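PDB 2P2V: alpha-2,3-sialyltransferase from Campylobacter jejuni, which probably transfers sialic acid from its CMP-activated donor to galactose-containing acceptor sugars through an alpha-2,3 linkage, the part described here being its sialyltransferase domain. Local coordinates for residues 172-176 with 207-211; 27-32 with 178-182. All coordinates share one frame; numbering follows the deposited sequence.

Contact 1 of 2, residues 172-176 with 207-211; sequences DFYEG and KEYDI. With CSF (cytidine-5'-monophosphate-3-fluoro-N-acetyl-neuraminic acid), chain O.
Phe173 offers one ring face to the aliphatic part of Lys207. CG of Lys207 stands 3.7 Å from the ring centroid, 17° off the normal, a CH-pi contact displaced toward the rim. The lysine chain, extended throughout with its CG anti to the backbone N (chi1 175°), crosses the phenylalanine at about a right angle. The same ring meets Asp210 CB at its edge, and Phe173 CZ lies 3.7 Å from Ile211 CG1 in an oblique approach; all three partners come from the first turn of helix 207-221. Beyond the ring, Glu175 OE2 touches Lys207 CD and forms a long salt bridge of 3.7 Å with Lys207 NZ.

This packing sets a nucleotide-binding loop of a Rossmann-like alpha/beta fold, the one that follows strand 165-169, against the first turn of a helix. The backbone of that loop reads the cytosine of the bound CMP-3-fluoro-sialic acid. Asp172 N, at 2.8 Å, and Phe173 N both donate to O2 of the base, while Tyr174 N reaches its N3 with an N-H...N angle of 157°. Tyr174 also lays its ring over the base, CSF C4 lying 3.8 Å above the centre of the tyrosine ring. At the phosphate, Tyr174 OH donates to CSF O2A at 2.5 Å.

Farther out, Glu175 N bonds back to Asp172 O at 3.1 Å and closes the turn that presents these amides. Asp172 OD2 is held by Ser30 OG, and Asp210 OD2, beside the phenylalanine, is hydrogen-bonded to Thr149 OG1.

Contact 2 of 2, residues 27-32 with 178-182; sequences NGPSLK and VIYPF. With CSF (cytidine-5'-monophosphate-3-fluoro-N-acetyl-neuraminic acid), chain O.
Tyr180 and Phe182 both turn ring edges toward Asn27: the tyrosine has Asn27 O near its plane, with CD2 at 3.6 Å, and the phenylalanine brings CZ to 3.7 Å from Asn27 CB. One face of the Phe182 ring carries Pro181 CD, and Phe53 meets that ring edge-to-face. The tyrosine's edge also takes CSF O2A in plane, and Tyr180 OH donates to CSF O2A at 2.5 Å, a length too short to be taken as exact and so doubtful.

The loop after the first strand of the Rossmann-like sheet, 21-25, thus packs against a second loop beside the nucleotide. Each segment contributes a proline to the interface. Pro29 CG rests 3.2 Å from Val178 O and meets Val178 CG1, while Pro181 CG touches Gly28 O and, more loosely, Leu31 CD2. No hydrogen bond joins the two segments directly; the ligand links them instead. Asn27 N donates to ribose O4' with an N-H...O angle of 157°, and the cytosine amino group N4 gives a hydrogen to Ile179 O at 2.7 Å. Asn27 ND2, meanwhile, is hydrogen-bonded to Cys48 O.

At the outer margin Lys32 starts with CG anti to its carbonyl carbon (chi1 -75°) and passes over Pro181 at a slant, its chain bending at chi4. There Lys32 CE lies 3.5 Å from Pro181 CB.

In the fold
From the N terminus, strand 21-25 leads into 27-32, the first half of contact 2. Its partner, 178-182, comes only after most of the parallel sheet and its helices, so contact 2 closes a loop of 145 residues. Between these two segments lies 172-176, in the loop following strand 165-169, and its partner 207-211 comes last, at the start of helix 207-221; contact 1 closes only 30 residues. The two contacts therefore cross rather than nest. Contact 2 joins the loops that follow strands 21-25 and 165-169, and contact 1 joins the second loop to helix 207-221. Their centres are 13 Å apart; they touch through Asp172 and Ser30, and both bind the nucleotide sugar.

Contact 1 of 2, residues 172-176 with 207-211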
ATOM      1  N   ASP A 172     -25.982 -25.567  18.701  1.00 44.03           N
ATOM      2  CA  ASP A 172     -27.164 -26.444  18.593  1.00 45.98           C
ATOM      3  C   ASP A 172     -27.720 -26.539  17.168  1.00 46.90           C
ATOM      4  O   ASP A 172     -28.837 -27.053  16.942  1.00 47.04           O
ATOM      5  CB  ASP A 172     -28.253 -25.944  19.549  1.00 45.97           C
ATOM      6  CG  ASP A 172     -27.831 -26.055  21.000  1.00 47.34           C
ATOM      7  OD1 ASP A 172     -27.687 -27.202  21.494  1.00 48.63           O
ATOM      8  OD2 ASP A 172     -27.624 -25.004  21.639  1.00 46.22           O
ATOM      9  N   PHE A 173     -26.931 -26.016  16.227  1.00 47.97           N
ATOM     10  CA  PHE A 173     -27.187 -26.133  14.791  1.00 49.13           C
ATOM     11  C   PHE A 173     -28.593 -25.721  14.367  1.00 50.62           C
ATOM     12  O   PHE A 173     -29.089 -26.199  13.358  1.00 50.88           O
ATOM     13  CB  PHE A 173     -26.902 -27.558  14.307  1.00 48.79           C
ATOM     14  CG  PHE A 173     -25.544 -28.052  14.657  1.00 46.50           C
ATOM     15  CD1 PHE A 173     -25.390 -29.121  15.519  1.00 45.84           C
ATOM     16  CD2 PHE A 173     -24.420 -27.454  14.116  1.00 45.40           C
ATOM     17  CE1 PHE A 173     -24.147 -29.596  15.840  1.00 47.19           C
ATOM     18  CE2 PHE A 173     -23.156 -27.912  14.421  1.00 46.15           C
ATOM     19  CZ  PHE A 173     -23.016 -29.001  15.291  1.00 48.95           C
ATOM     20  N   TYR A 174     -29.220 -24.834  15.134  1.00 52.57           N
ATOM     21  CA  TYR A 174     -30.557 -24.320  14.824  1.00 55.29           C
ATOM     22  C   TYR A 174     -31.607 -25.438  14.655  1.00 57.51           C
ATOM     23  O   TYR A 174     -32.437 -25.393  13.748  1.00 58.46           O
ATOM     24  CB  TYR A 174     -30.503 -23.380  13.602  1.00 54.85           C
ATOM     25  CG  TYR A 174     -29.507 -22.243  13.768  1.00 54.12           C
ATOM     26  CD1 TYR A 174     -28.152 -22.431  13.465  1.00 53.91           C
ATOM     27  CD2 TYR A 174     -29.919 -20.991  14.244  1.00 52.88           C
ATOM     28  CE1 TYR A 174     -27.220 -21.401  13.628  1.00 54.99           C
ATOM     29  CE2 TYR A 174     -29.006 -19.949  14.400  1.00 52.54           C
ATOM     30  CZ  TYR A 174     -27.664 -20.159  14.092  1.00 54.26           C
ATOM     31  OH  TYR A 174     -26.750 -19.153  14.239  1.00 53.95           O
ATOM     32  N   GLU A 175     -31.558 -26.428  15.545  1.00 60.00           N
ATOM     33  CA  GLU A 175     -32.506 -27.549  15.560  1.00 62.59           C
ATOM     34  C   GLU A 175     -33.392 -27.482  16.814  1.00 63.62           C
ATOM     35  O   GLU A 175     -33.037 -26.812  17.792  1.00 63.77           O
ATOM     36  CB  GLU A 175     -31.752 -28.882  15.484  1.00 62.32           C
ATOM     37  CG  GLU A 175     -30.867 -28.996  14.237  1.00 64.17           C
ATOM     38  CD  GLU A 175     -30.352 -30.401  13.960  1.00 63.68           C
ATOM     39  OE1 GLU A 175     -30.509 -31.292  14.819  1.00 65.97           O
ATOM     40  OE2 GLU A 175     -29.789 -30.615  12.863  1.00 65.00           O
ATOM     41  N   GLY A 176     -34.539 -28.171  16.779  1.00 65.19           N
ATOM     42  CA  GLY A 176     -35.531 -28.131  17.874  1.00 66.54           C
ATOM     43  C   GLY A 176     -36.502 -26.951  17.776  1.00 67.55           C
ATOM     44  O   GLY A 176     -36.514 -26.219  16.779  1.00 67.53           O
ATOM     45  N   LYS A 207     -25.394 -27.555   9.576  1.00 37.75           N
ATOM     46  CA  LYS A 207     -24.839 -28.483  10.538  1.00 38.09           C
ATOM     47  C   LYS A 207     -23.749 -29.359   9.937  1.00 36.37           C
ATOM     48  O   LYS A 207     -22.720 -29.567  10.550  1.00 38.13           O
ATOM     49  CB  LYS A 207     -25.981 -29.368  11.094  1.00 38.39           C
ATOM     50  CG  LYS A 207     -25.467 -30.451  12.032  1.00 40.93           C
ATOM     51  CD  LYS A 207     -26.600 -31.383  12.463  1.00 45.63           C
ATOM     52  CE  LYS A 207     -26.132 -32.333  13.538  1.00 46.28           C
ATOM     53  NZ  LYS A 207     -27.297 -33.175  14.001  1.00 49.75           N
ATOM     54  N   GLU A 208     -23.976 -29.911   8.748  1.00 36.76           N
ATOM     55  CA  GLU A 208     -23.002 -30.827   8.147  1.00 35.98           C
ATOM     56  C   GLU A 208     -21.672 -30.135   7.882  1.00 34.98           C
ATOM     57  O   GLU A 208     -20.576 -30.667   8.197  1.00 34.27           O
ATOM     58  CB  GLU A 208     -23.538 -31.420   6.839  1.00 37.94           C
ATOM     59  CG  GLU A 208     -24.725 -32.355   7.012  1.00 42.16           C
ATOM     60  CD  GLU A 208     -25.890 -31.665   7.731  1.00 48.22           C
ATOM     61  OE1 GLU A 208     -26.345 -30.580   7.271  1.00 46.68           O
ATOM     62  OE2 GLU A 208     -26.320 -32.220   8.776  1.00 52.08           O
ATOM     63  N   TYR A 209     -21.763 -28.931   7.325  1.00 32.91           N
ATOM     64  CA  TYR A 209     -20.546 -28.181   7.027  1.00 31.19           C
ATOM     65  C   TYR A 209     -19.837 -27.750   8.286  1.00 30.97           C
ATOM     66  O   TYR A 209     -18.636 -27.897   8.362  1.00 30.19           O
ATOM     67  CB  TYR A 209     -20.824 -26.999   6.098  1.00 30.81           C
ATOM     68  CG  TYR A 209     -19.563 -26.313   5.594  1.00 29.51           C
ATOM     69  CD1 TYR A 209     -18.544 -27.039   4.979  1.00 32.32           C
ATOM     70  CD2 TYR A 209     -19.395 -24.931   5.746  1.00 29.88           C
ATOM     71  CE1 TYR A 209     -17.366 -26.400   4.538  1.00 30.86           C
ATOM     72  CE2 TYR A 209     -18.223 -24.285   5.309  1.00 27.21           C
ATOM     73  CZ  TYR A 209     -17.226 -25.017   4.694  1.00 26.83           C
ATOM     74  OH  TYR A 209     -16.092 -24.353   4.282  1.00 26.02           O
ATOM     75  N   ASP A 210     -20.553 -27.204   9.280  1.00 31.45           N
ATOM     76  CA  ASP A 210     -19.882 -26.859  10.554  1.00 31.73           C
ATOM     77  C   ASP A 210     -19.150 -28.036  11.108  1.00 31.48           C
ATOM     78  O   ASP A 210     -17.978 -27.923  11.485  1.00 32.90           O
ATOM     79  CB  ASP A 210     -20.852 -26.356  11.611  1.00 31.10           C
ATOM     80  CG  ASP A 210     -21.168 -24.886  11.462  1.00 34.28           C
ATOM     81  OD1 ASP A 210     -20.560 -24.199  10.587  1.00 34.46           O
ATOM     82  OD2 ASP A 210     -22.033 -24.404  12.243  1.00 36.57           O
ATOM     83  N   ILE A 211     -19.832 -29.181  11.183  1.00 31.93           N
ATOM     84  CA  ILE A 211     -19.175 -30.391  11.666  1.00 31.54           C
ATOM     85  C   ILE A 211     -17.950 -30.801  10.844  1.00 30.73           C
ATOM     86  O   ILE A 211     -16.919 -31.049  11.411  1.00 29.72           O
ATOM     87  CB  ILE A 211     -20.173 -31.601  11.927  1.00 31.65           C
ATOM     88  CG1 ILE A 211     -21.191 -31.179  12.980  1.00 31.62           C
ATOM     89  CG2 ILE A 211     -19.375 -32.888  12.379  1.00 31.62           C
ATOM     90  CD1 ILE A 211     -22.409 -32.086  13.019  1.00 34.54           C
TER
HETATM   91  C5A CSF O1001     -27.091 -15.068  11.800  1.00 42.56           C
HETATM   92  C4A CSF O1001     -26.924 -16.577  11.939  1.00 42.98           C
HETATM   93  C2A CSF O1001     -24.762 -16.231  13.272  1.00 44.01           C
HETATM   94  O6A CSF O1001     -25.072 -14.823  13.192  1.00 41.85           O
HETATM   95  C6A CSF O1001     -26.453 -14.404  13.033  1.00 41.08           C
HETATM   96  C3A CSF O1001     -25.449 -16.966  12.122  1.00 44.45           C
HETATM   97  O4A CSF O1001     -27.379 -17.202  10.748  1.00 46.44           O
HETATM   98  N5A CSF O1001     -28.547 -14.808  11.784  1.00 37.91           N
HETATM   99  C7A CSF O1001     -26.447 -12.883  12.929  1.00 39.19           C
HETATM  100  C8A CSF O1001     -25.776 -12.259  14.147  1.00 36.63           C
HETATM  101  C9A CSF O1001     -25.663 -10.726  14.018  1.00 35.05           C
HETATM  102  O9A CSF O1001     -25.132 -10.125  15.223  1.00 33.99           O
HETATM  103  O8A CSF O1001     -26.507 -12.674  15.344  1.00 34.65           O
HETATM  104  O7A CSF O1001     -25.806 -12.510  11.695  1.00 40.73           O
HETATM  105  C1A CSF O1001     -23.271 -16.441  13.050  1.00 42.82           C
HETATM  106  OBA CSF O1001     -22.896 -17.628  12.834  1.00 40.93           O
HETATM  107  OAA CSF O1001     -22.503 -15.442  13.097  1.00 38.46           O
HETATM  108  O1A CSF O1001     -25.032 -16.874  14.541  1.00 45.22           O
HETATM  109  O2A CSF O1001     -27.323 -16.998  15.465  1.00 48.26           O
HETATM  110  N1  CSF O1001     -25.879 -21.343  17.470  1.00 48.16           N
HETATM  111  C2  CSF O1001     -26.291 -22.680  17.184  1.00 49.93           C
HETATM  112  N3  CSF O1001     -27.607 -23.035  17.279  1.00 47.70           N
HETATM  113  C4  CSF O1001     -28.523 -22.120  17.669  1.00 48.16           C
HETATM  114  C5  CSF O1001     -28.137 -20.805  17.957  1.00 46.18           C
HETATM  115  C6  CSF O1001     -26.799 -20.435  17.854  1.00 47.52           C
HETATM  116  C3' CSF O1001     -23.662 -19.423  15.777  1.00 48.51           C
HETATM  117  C2' CSF O1001     -23.882 -20.911  15.968  1.00 50.02           C
HETATM  118  C1' CSF O1001     -24.448 -20.976  17.387  1.00 49.03           C
HETATM  119  O4' CSF O1001     -24.199 -19.717  18.050  1.00 48.84           O
HETATM  120  C4' CSF O1001     -23.491 -18.841  17.174  1.00 47.07           C
HETATM  121  PA  CSF O1001     -25.968 -16.417  15.791  1.00 46.42           P
HETATM  122  O5' CSF O1001     -25.385 -17.302  17.025  1.00 44.90           O
HETATM  123  C5' CSF O1001     -23.990 -17.403  17.308  1.00 46.35           C
HETATM  124  O3' CSF O1001     -22.468 -19.183  15.039  1.00 50.07           O
HETATM  125  O2' CSF O1001     -22.615 -21.619  15.890  1.00 49.10           O
HETATM  126  N4  CSF O1001     -29.844 -22.459  17.779  1.00 48.11           N
HETATM  127  O2  CSF O1001     -25.429 -23.520  16.805  1.00 48.09           O
HETATM  128  O3A CSF O1001     -25.781 -14.985  16.202  1.00 44.27           O
HETATM  129  C10 CSF O1001     -28.984 -13.775  11.041  1.00 42.21           C
HETATM  130  O10 CSF O1001     -28.232 -13.031  10.395  1.00 38.70           O
HETATM  131  C11 CSF O1001     -30.480 -13.560  11.058  1.00 40.70           C
HETATM  132  F3A CSF O1001     -24.741 -16.672  10.978  1.00 45.65           F

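Contact 2 of 2, residues 27-32 with 178-182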
ATOM      1  N   ASN A  27     -24.747 -19.112  20.997  1.00 31.09           N
ATOM      2  CA  ASN A  27     -25.855 -18.570  21.749  1.00 33.79           C
ATOM      3  C   ASN A  27     -27.121 -19.423  21.606  1.00 34.43           C
ATOM      4  O   ASN A  27     -28.209 -18.911  21.767  1.00 35.93           O
ATOM      5  CB  ASN A  27     -26.120 -17.109  21.332  1.00 32.86           C
ATOM      6  CG  ASN A  27     -24.911 -16.209  21.572  1.00 33.48           C
ATOM      7  OD1 ASN A  27     -24.299 -16.220  22.650  1.00 34.18           O
ATOM      8  ND2 ASN A  27     -24.549 -15.453  20.555  1.00 33.06           N
ATOM      9  N   GLY A  28     -26.944 -20.710  21.308  1.00 35.06           N
ATOM     10  CA  GLY A  28     -28.038 -21.673  21.268  1.00 36.64           C
ATOM     11  C   GLY A  28     -28.624 -21.973  22.637  1.00 37.34           C
ATOM     12  O   GLY A  28     -28.060 -21.575  23.678  1.00 37.49           O
ATOM     13  N   PRO A  29     -29.758 -22.702  22.659  1.00 37.38           N
ATOM     14  CA  PRO A  29     -30.469 -22.965  23.916  1.00 37.51           C
ATOM     15  C   PRO A  29     -29.584 -23.681  24.933  1.00 37.35           C
ATOM     16  O   PRO A  29     -29.725 -23.453  26.126  1.00 36.78           O
ATOM     17  CB  PRO A  29     -31.606 -23.885  23.500  1.00 37.78           C
ATOM     18  CG  PRO A  29     -31.768 -23.678  22.065  1.00 38.20           C
ATOM     19  CD  PRO A  29     -30.419 -23.335  21.508  1.00 37.73           C
ATOM     20  N   SER A  30     -28.645 -24.490  24.463  1.00 37.06           N
ATOM     21  CA  SER A  30     -27.822 -25.281  25.353  1.00 38.23           C
ATOM     22  C   SER A  30     -26.857 -24.454  26.178  1.00 38.63           C
ATOM     23  O   SER A  30     -26.167 -24.970  27.067  1.00 38.75           O
ATOM     24  CB  SER A  30     -27.049 -26.325  24.561  1.00 38.50           C
ATOM     25  OG  SER A  30     -26.047 -25.716  23.771  1.00 40.40           O
ATOM     26  N   LEU A  31     -26.781 -23.157  25.907  1.00 39.12           N
ATOM     27  CA  LEU A  31     -25.995 -22.281  26.788  1.00 39.62           C
ATOM     28  C   LEU A  31     -26.570 -22.332  28.216  1.00 40.27           C
ATOM     29  O   LEU A  31     -25.847 -22.177  29.197  1.00 40.35           O
ATOM     30  CB  LEU A  31     -26.017 -20.844  26.250  1.00 39.53           C
ATOM     31  CG  LEU A  31     -25.363 -19.705  27.019  1.00 40.39           C
ATOM     32  CD1 LEU A  31     -23.803 -19.816  26.937  1.00 38.75           C
ATOM     33  CD2 LEU A  31     -25.926 -18.373  26.500  1.00 39.72           C
ATOM     34  N   LYS A  32     -27.878 -22.543  28.307  1.00 41.54           N
ATOM     35  CA  LYS A  32     -28.593 -22.647  29.582  1.00 43.25           C
ATOM     36  C   LYS A  32     -28.378 -24.012  30.277  1.00 43.63           C
ATOM     37  O   LYS A  32     -28.669 -24.165  31.478  1.00 44.43           O
ATOM     38  CB  LYS A  32     -30.100 -22.431  29.331  1.00 43.28           C
ATOM     39  CG  LYS A  32     -30.542 -20.972  29.057  1.00 43.97           C
ATOM     40  CD  LYS A  32     -32.079 -20.801  29.202  1.00 44.51           C
ATOM     41  CE  LYS A  32     -32.516 -19.334  28.994  1.00 47.23           C
ATOM     42  NZ  LYS A  32     -33.668 -18.872  29.868  1.00 48.37           N
ATOM     43  N   VAL A 178     -36.951 -24.581  20.571  1.00 69.16           N
ATOM     44  CA  VAL A 178     -36.175 -23.470  21.113  1.00 68.85           C
ATOM     45  C   VAL A 178     -34.929 -23.318  20.216  1.00 68.29           C
ATOM     46  O   VAL A 178     -34.145 -24.268  20.010  1.00 68.54           O
ATOM     47  CB  VAL A 178     -35.799 -23.654  22.618  1.00 68.90           C
ATOM     48  CG1 VAL A 178     -35.134 -22.401  23.157  1.00 69.30           C
ATOM     49  CG2 VAL A 178     -37.041 -23.968  23.458  1.00 69.54           C
ATOM     50  N   ILE A 179     -34.777 -22.120  19.666  1.00 67.02           N
ATOM     51  CA  ILE A 179     -33.668 -21.823  18.777  1.00 65.79           C
ATOM     52  C   ILE A 179     -32.694 -20.813  19.437  1.00 64.33           C
ATOM     53  O   ILE A 179     -31.515 -20.743  19.079  1.00 63.81           O
ATOM     54  CB  ILE A 179     -34.202 -21.408  17.371  1.00 66.17           C
ATOM     55  CG1 ILE A 179     -33.061 -21.230  16.356  1.00 66.67           C
ATOM     56  CG2 ILE A 179     -35.175 -20.197  17.466  1.00 66.82           C
ATOM     57  CD1 ILE A 179     -33.488 -21.411  14.903  1.00 67.28           C
ATOM     58  N   TYR A 180     -33.190 -20.067  20.426  1.00 62.77           N
ATOM     59  CA  TYR A 180     -32.357 -19.164  21.240  1.00 61.28           C
ATOM     60  C   TYR A 180     -32.826 -19.221  22.698  1.00 60.73           C
ATOM     61  O   TYR A 180     -34.027 -19.324  22.940  1.00 60.83           O
ATOM     62  CB  TYR A 180     -32.425 -17.723  20.705  1.00 60.66           C
ATOM     63  CG  TYR A 180     -31.748 -17.527  19.358  1.00 59.76           C
ATOM     64  CD1 TYR A 180     -32.498 -17.413  18.175  1.00 59.62           C
ATOM     65  CD2 TYR A 180     -30.348 -17.473  19.261  1.00 60.56           C
ATOM     66  CE1 TYR A 180     -31.862 -17.239  16.921  1.00 58.79           C
ATOM     67  CE2 TYR A 180     -29.708 -17.307  18.027  1.00 59.40           C
ATOM     68  CZ  TYR A 180     -30.466 -17.191  16.862  1.00 59.58           C
ATOM     69  OH  TYR A 180     -29.813 -17.018  15.660  1.00 57.96           O
ATOM     70  N   PRO A 181     -31.887 -19.168  23.674  1.00 60.05           N
ATOM     71  CA  PRO A 181     -32.270 -19.138  25.092  1.00 59.72           C
ATOM     72  C   PRO A 181     -32.819 -17.758  25.521  1.00 59.81           C
ATOM     73  O   PRO A 181     -32.806 -17.417  26.708  1.00 60.15           O
ATOM     74  CB  PRO A 181     -30.947 -19.454  25.814  1.00 59.58           C
ATOM     75  CG  PRO A 181     -29.895 -19.010  24.919  1.00 58.38           C
ATOM     76  CD  PRO A 181     -30.423 -19.143  23.509  1.00 59.66           C
ATOM     77  N   PHE A 182     -33.284 -16.980  24.544  1.00 59.49           N
ATOM     78  CA  PHE A 182     -33.756 -15.612  24.749  1.00 59.15           C
ATOM     79  C   PHE A 182     -34.529 -15.147  23.521  1.00 59.08           C
ATOM     80  O   PHE A 182     -34.600 -15.848  22.510  1.00 58.89           O
ATOM     81  CB  PHE A 182     -32.591 -14.637  25.060  1.00 58.92           C
ATOM     82  CG  PHE A 182     -31.317 -14.873  24.243  1.00 58.64           C
ATOM     83  CD1 PHE A 182     -30.146 -15.321  24.872  1.00 58.74           C
ATOM     84  CD2 PHE A 182     -31.280 -14.633  22.859  1.00 57.96           C
ATOM     85  CE1 PHE A 182     -28.961 -15.523  24.140  1.00 57.99           C
ATOM     86  CE2 PHE A 182     -30.101 -14.833  22.125  1.00 57.55           C
ATOM     87  CZ  PHE A 182     -28.944 -15.273  22.772  1.00 57.58           C
TER
HETATM   88  C5A CSF O1001     -27.091 -15.068  11.800  1.00 42.56           C
HETATM   89  C4A CSF O1001     -26.924 -16.577  11.939  1.00 42.98           C
HETATM   90  C2A CSF O1001     -24.762 -16.231  13.272  1.00 44.01           C
HETATM   91  O6A CSF O1001     -25.072 -14.823  13.192  1.00 41.85           O
HETATM   92  C6A CSF O1001     -26.453 -14.404  13.033  1.00 41.08           C
HETATM   93  C3A CSF O1001     -25.449 -16.966  12.122  1.00 44.45           C
HETATM   94  O4A CSF O1001     -27.379 -17.202  10.748  1.00 46.44           O
HETATM   95  N5A CSF O1001     -28.547 -14.808  11.784  1.00 37.91           N
HETATM   96  C7A CSF O1001     -26.447 -12.883  12.929  1.00 39.19           C
HETATM   97  C8A CSF O1001     -25.776 -12.259  14.147  1.00 36.63           C
HETATM   98  C9A CSF O1001     -25.663 -10.726  14.018  1.00 35.05           C
HETATM   99  O9A CSF O1001     -25.132 -10.125  15.223  1.00 33.99           O
HETATM  100  O8A CSF O1001     -26.507 -12.674  15.344  1.00 34.65           O
HETATM  101  O7A CSF O1001     -25.806 -12.510  11.695  1.00 40.73           O
HETATM  102  C1A CSF O1001     -23.271 -16.441  13.050  1.00 42.82           C
HETATM  103  OBA CSF O1001     -22.896 -17.628  12.834  1.00 40.93           O
HETATM  104  OAA CSF O1001     -22.503 -15.442  13.097  1.00 38.46           O
HETATM  105  O1A CSF O1001     -25.032 -16.874  14.541  1.00 45.22           O
HETATM  106  O2A CSF O1001     -27.323 -16.998  15.465  1.00 48.26           O
HETATM  107  N1  CSF O1001     -25.879 -21.343  17.470  1.00 48.16           N
HETATM  108  C2  CSF O1001     -26.291 -22.680  17.184  1.00 49.93           C
HETATM  109  N3  CSF O1001     -27.607 -23.035  17.279  1.00 47.70           N
HETATM  110  C4  CSF O1001     -28.523 -22.120  17.669  1.00 48.16           C
HETATM  111  C5  CSF O1001     -28.137 -20.805  17.957  1.00 46.18           C
HETATM  112  C6  CSF O1001     -26.799 -20.435  17.854  1.00 47.52           C
HETATM  113  C3' CSF O1001     -23.662 -19.423  15.777  1.00 48.51           C
HETATM  114  C2' CSF O1001     -23.882 -20.911  15.968  1.00 50.02           C
HETATM  115  C1' CSF O1001     -24.448 -20.976  17.387  1.00 49.03           C
HETATM  116  O4' CSF O1001     -24.199 -19.717  18.050  1.00 48.84           O
HETATM  117  C4' CSF O1001     -23.491 -18.841  17.174  1.00 47.07           C
HETATM  118  PA  CSF O1001     -25.968 -16.417  15.791  1.00 46.42           P
HETATM  119  O5' CSF O1001     -25.385 -17.302  17.025  1.00 44.90           O
HETATM  120  C5' CSF O1001     -23.990 -17.403  17.308  1.00 46.35           C
HETATM  121  O3' CSF O1001     -22.468 -19.183  15.039  1.00 50.07           O
HETATM  122  O2' CSF O1001     -22.615 -21.619  15.890  1.00 49.10           O
HETATM  123  N4  CSF O1001     -29.844 -22.459  17.779  1.00 48.11           N
HETATM  124  O2  CSF O1001     -25.429 -23.520  16.805  1.00 48.09           O
HETATM  125  O3A CSF O1001     -25.781 -14.985  16.202  1.00 44.27           O
HETATM  126  C10 CSF O1001     -28.984 -13.775  11.041  1.00 42.21           C
HETATM  127  O10 CSF O1001     -28.232 -13.031  10.395  1.00 38.70           O
HETATM  128  C11 CSF O1001     -30.480 -13.560  11.058  1.00 40.70           C
HETATM  129  F3A CSF O1001     -24.741 -16.672  10.978  1.00 45.65           F